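Local coordinates for pyoverdine synthetase F (Pseudomonas aeruginosa PAO1, PDB 6CUL), which is a Rossmann-like alpha/beta protein of the pyoverdine synthetase system, built on a seven-stranded mixed sheet packed with helices, at residues 37-42 and 263-268; 56-61 and 97-102. One frame throughout, in Å; residues are numbered along the deposited sequence.

Interaction 1. Residues 37-42 and 263-268; sequences LESLVE and ALHEGL
L40 meets L264 and L268 in an apolar cluster between two helices. One methyl group of L40 does the touching. CD1 of L40 lies 3.6 Å from CD1 of L268 and 4.1 Å from CD2 of L264. The L40 side chain crosses each of the other two at about a right angle. L40 holds CG opposite its backbone N (chi1 -170°), and this carries CD1 across to the second helix.

H265 makes the remaining contacts, all at van der Waals distance. Its imidazole reaches the backbone of 37-42 beside S39 and L40. OG of S39 sits at the ring edge, in its plane, 3.8 Å from CE1 of H265. NE2 of H265 comes to 3.9 Å from O of S39. CD1 of L40 also meets CD2 of H265, at 4.2 Å. No hydrogen bond joins the two segments.

The short helix segments approach to 10.6 Å between axes and cross at -46°. The contact is buried and joins helix 36-46 to helix 248-271. L49 of helix 49-52 touches L40, H265 and L268. Y8 of strand 6-9 touches L40, and L6 of the same strand touches L268. F221 of strand 216-223 covers L264 and L268.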
# COMPACT_ATOMS: atom_id res chain seq x y z
N LEU A 37 3.26 1.45 6.89
CA LEU A 37 4.07 2.53 7.34
C LEU A 37 4.61 2.31 8.74
O LEU A 37 5.70 2.59 9.00
CB LEU A 37 3.30 3.83 7.25
CG LEU A 37 4.03 5.13 7.51
CD1 LEU A 37 5.02 5.37 6.43
CD2 LEU A 37 3.13 6.33 7.66
N GLU A 38 3.81 1.78 9.63
CA GLU A 38 4.29 1.51 10.97
C GLU A 38 5.43 0.50 10.95
O GLU A 38 6.33 0.65 11.68
CB GLU A 38 3.20 1.05 11.90
CG GLU A 38 3.65 1.09 13.32
CD GLU A 38 2.55 0.98 14.30
OE1 GLU A 38 1.48 0.68 13.91
OE2 GLU A 38 2.75 1.20 15.46
N SER A 39 5.32 -0.50 10.11
CA SER A 39 6.37 -1.41 10.01
C SER A 39 7.64 -0.74 9.49
O SER A 39 8.65 -1.07 9.96
CB SER A 39 6.00 -2.64 9.21
OG SER A 39 6.74 -3.67 9.68
N LEU A 40 7.54 0.10 8.49
CA LEU A 40 8.63 0.87 7.92
C LEU A 40 9.24 1.85 8.88
O LEU A 40 10.38 2.04 8.88
CB LEU A 40 8.21 1.55 6.64
CG LEU A 40 9.17 2.20 5.74
CD1 LEU A 40 10.17 1.21 5.29
CD2 LEU A 40 8.49 2.78 4.55
N VAL A 41 8.43 2.47 9.68
CA VAL A 41 8.91 3.34 10.73
C VAL A 41 9.74 2.53 11.73
O VAL A 41 10.80 2.90 12.03
CB VAL A 41 7.78 4.12 11.38
CG1 VAL A 41 8.22 4.76 12.66
CG2 VAL A 41 7.25 5.14 10.43
N GLU A 42 9.26 1.40 12.16
CA GLU A 42 10.03 0.54 13.00
C GLU A 42 11.33 0.06 12.34
O GLU A 42 12.29 -0.05 13.00
CB GLU A 42 9.21 -0.64 13.38
CG GLU A 42 8.00 -0.26 14.16
CD GLU A 42 7.06 -1.38 14.40
OE1 GLU A 42 6.24 -1.21 15.24
OE2 GLU A 42 7.17 -2.38 13.77
N ALA A 263 9.42 -8.05 2.37
CA ALA A 263 9.72 -7.67 1.05
C ALA A 263 9.98 -6.19 0.95
O ALA A 263 10.87 -5.82 0.28
CB ALA A 263 8.64 -8.11 0.09
N LEU A 264 9.20 -5.36 1.58
CA LEU A 264 9.45 -3.98 1.48
C LEU A 264 10.80 -3.61 2.07
O LEU A 264 11.45 -2.84 1.50
CB LEU A 264 8.33 -3.19 2.11
CG LEU A 264 8.56 -1.75 2.48
CD1 LEU A 264 8.70 -0.84 1.31
CD2 LEU A 264 7.52 -1.34 3.47
N HIS A 265 11.16 -4.11 3.23
CA HIS A 265 12.47 -3.81 3.77
C HIS A 265 13.66 -4.41 3.00
O HIS A 265 14.54 -3.73 2.66
CB HIS A 265 12.54 -4.18 5.22
CG HIS A 265 11.33 -3.79 6.01
ND1 HIS A 265 11.05 -4.34 7.24
CD2 HIS A 265 10.29 -3.01 5.71
CE1 HIS A 265 9.90 -3.87 7.66
NE2 HIS A 265 9.42 -3.07 6.75
N GLU A 266 13.63 -5.67 2.67
CA GLU A 266 14.68 -6.24 1.89
C GLU A 266 14.78 -5.56 0.55
O GLU A 266 15.84 -5.33 0.14
CB GLU A 266 14.52 -7.71 1.68
CG GLU A 266 14.99 -8.58 2.81
CD GLU A 266 15.00 -10.03 2.47
OE1 GLU A 266 14.02 -10.57 1.96
OE2 GLU A 266 16.01 -10.64 2.71
N GLY A 267 13.66 -5.24 -0.07
CA GLY A 267 13.67 -4.55 -1.31
C GLY A 267 14.32 -3.17 -1.18
O GLY A 267 15.05 -2.82 -2.02
N LEU A 268 14.01 -2.39 -0.17
CA LEU A 268 14.65 -1.12 0.02
C LEU A 268 16.18 -1.30 0.27
O LEU A 268 16.96 -0.71 -0.37
CB LEU A 268 13.98 -0.29 1.14
CG LEU A 268 12.58 0.34 0.96
CD1 LEU A 268 12.01 0.94 2.22
CD2 LEU A 268 12.44 1.34 -0.15

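Interaction 2. Residues 56-61 and 97-102; sequences VGVIYD and KTLNDL
L102 buries the most surface in this contact, and it meets strand 56-60 with both backbone and side chain. Its carbonyl takes the one hydrogen bond between the segments. N of V58 lies 2.9 Å from O of L102, with an angle of 154° at the hydrogen. The donor is tilted 33° from the carbonyl plane. L102 lies in a short 3-10 turn, in which N of L102 bonds to O of L99 at 2.9 Å.

V58 comes second in buried surface. Its CB lies 3.6 Å from O of L102, beside the hydrogen bond. Its CG2 reaches CB of L102 at 4.0 Å, and the two side chains cross at about a right angle. CG2 of V58 also approaches CD1 of L99, more loosely, at 4.4 Å.

The bond from V58 opens the parallel pairing of strand 55-60 with 103-105, an outermost strand of the Rossmann-like sheet. V58 and Y60 continue this pairing through their backbone bonds to L104. On its other flank the strand pairs with 6-9, where G57 bonds to Y8.

V56 takes part mainly through its carbonyl, and its first side-chain bond points away from 97-102. CD2 of L102 sits 3.2 Å from O of V56, a close approach for a methyl group. L102 has CG beside its own backbone N (chi1 -55°), and its branch end lies over the start of the strand. K97, at the start of 97-102, forms a salt bridge through its NZ with OE2 of E54, a residue just ahead of strand 55-60.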
# COMPACT_ATOMS: atom_id res chain seq x y z
N VAL A 56 10.82 11.18 4.04
CA VAL A 56 10.63 12.61 3.99
C VAL A 56 9.21 13.10 3.98
O VAL A 56 8.92 14.02 4.65
CB VAL A 56 11.51 13.27 2.92
CG1 VAL A 56 12.95 13.04 3.24
CG2 VAL A 56 11.17 12.78 1.54
N GLY A 57 8.33 12.46 3.28
CA GLY A 57 6.96 12.88 3.31
C GLY A 57 6.01 11.73 3.29
O GLY A 57 6.29 10.74 2.72
N VAL A 58 4.87 11.89 3.91
CA VAL A 58 3.89 10.81 3.92
C VAL A 58 2.60 11.35 3.28
O VAL A 58 1.70 11.75 3.95
CB VAL A 58 3.58 10.25 5.34
CG1 VAL A 58 2.53 9.18 5.28
CG2 VAL A 58 4.82 9.68 6.01
N ILE A 59 2.58 11.35 1.99
CA ILE A 59 1.51 11.80 1.18
C ILE A 59 0.27 10.88 1.17
O ILE A 59 0.36 9.73 1.23
CB ILE A 59 2.05 12.07 -0.23
CG1 ILE A 59 3.34 12.90 -0.16
CG2 ILE A 59 1.04 12.77 -1.10
CD1 ILE A 59 4.28 12.76 -1.28
N TYR A 60 -0.89 11.46 1.16
CA TYR A 60 -2.11 10.71 1.11
C TYR A 60 -3.02 11.46 0.14
O TYR A 60 -3.00 12.63 0.11
CB TYR A 60 -2.66 10.51 2.52
CG TYR A 60 -3.40 11.62 3.04
CD1 TYR A 60 -2.81 12.70 3.60
CD2 TYR A 60 -4.73 11.61 2.92
CE1 TYR A 60 -3.58 13.73 4.03
CE2 TYR A 60 -5.50 12.62 3.35
CZ TYR A 60 -4.93 13.66 3.91
OH TYR A 60 -5.79 14.59 4.29
N ASP A 61 -3.77 10.79 -0.66
CA ASP A 61 -4.59 11.47 -1.59
C ASP A 61 -6.05 11.73 -1.28
O ASP A 61 -6.68 12.31 -2.09
CB ASP A 61 -4.57 10.70 -2.87
CG ASP A 61 -5.54 9.61 -2.90
OD1 ASP A 61 -5.54 8.78 -2.06
OD2 ASP A 61 -6.28 9.57 -3.80
N LYS A 97 11.36 12.28 14.45
CA LYS A 97 10.46 13.20 13.81
C LYS A 97 9.10 12.64 14.19
O LYS A 97 8.89 11.45 14.11
CB LYS A 97 10.55 13.16 12.29
CG LYS A 97 11.89 13.38 11.64
CD LYS A 97 11.71 13.44 10.13
CE LYS A 97 13.02 13.43 9.36
NZ LYS A 97 12.86 13.82 7.95
N THR A 98 8.17 13.48 14.58
CA THR A 98 6.83 13.07 14.92
C THR A 98 6.27 12.55 13.62
O THR A 98 6.34 13.23 12.67
CB THR A 98 6.03 14.29 15.38
OG1 THR A 98 6.63 14.87 16.50
CG2 THR A 98 4.71 13.93 15.72
N LEU A 99 5.73 11.35 13.57
CA LEU A 99 5.26 10.81 12.31
C LEU A 99 4.13 11.58 11.69
O LEU A 99 4.12 11.76 10.49
CB LEU A 99 4.91 9.35 12.39
CG LEU A 99 4.27 8.76 11.19
CD1 LEU A 99 5.22 8.28 10.13
CD2 LEU A 99 3.52 7.58 11.62
N ASN A 100 3.22 12.03 12.53
CA ASN A 100 2.06 12.84 12.11
C ASN A 100 2.42 14.16 11.45
O ASN A 100 1.76 14.59 10.57
CB ASN A 100 1.11 13.03 13.25
CG ASN A 100 0.35 11.80 13.54
OD1 ASN A 100 -0.44 11.42 12.75
ND2 ASN A 100 0.64 11.16 14.64
N ASP A 101 3.53 14.72 11.84
CA ASP A 101 4.02 15.87 11.23
C ASP A 101 4.39 15.61 9.78
O ASP A 101 4.55 16.53 9.12
CB ASP A 101 5.19 16.42 12.00
CG ASP A 101 4.87 16.73 13.45
OD1 ASP A 101 3.76 16.72 13.91
OD2 ASP A 101 5.79 16.95 14.16
N LEU A 102 4.56 14.42 9.32
CA LEU A 102 4.86 14.23 7.91
C LEU A 102 3.70 14.01 6.95
O LEU A 102 3.95 13.81 5.84
CB LEU A 102 5.86 13.11 7.70
CG LEU A 102 7.16 13.14 8.43
CD1 LEU A 102 7.76 11.76 8.45
CD2 LEU A 102 8.08 14.11 7.78

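How the interactions relate
From the N terminus the chain lays down strand 6-9, passes a short helix and a small hairpin, and reaches helix 36-46, which carries the first half of interaction 1. Strand 55-60 follows, and a long excursion returns at 97-102, where interaction 2 closes a loop of 35 residues just before strand 103-105. Interaction 1 closes much later, when helix 248-271 near the C terminus comes back to helix 36-46. Interaction 2 therefore lies wholly within the larger loop, and the two do not cross. Helix 36-46 bridges them: CG2 of V41 meets CD1 of L99 at 3.7 Å, and L37 packs on V58 and L99. Together they tie the sheet edge to the C-terminal helix.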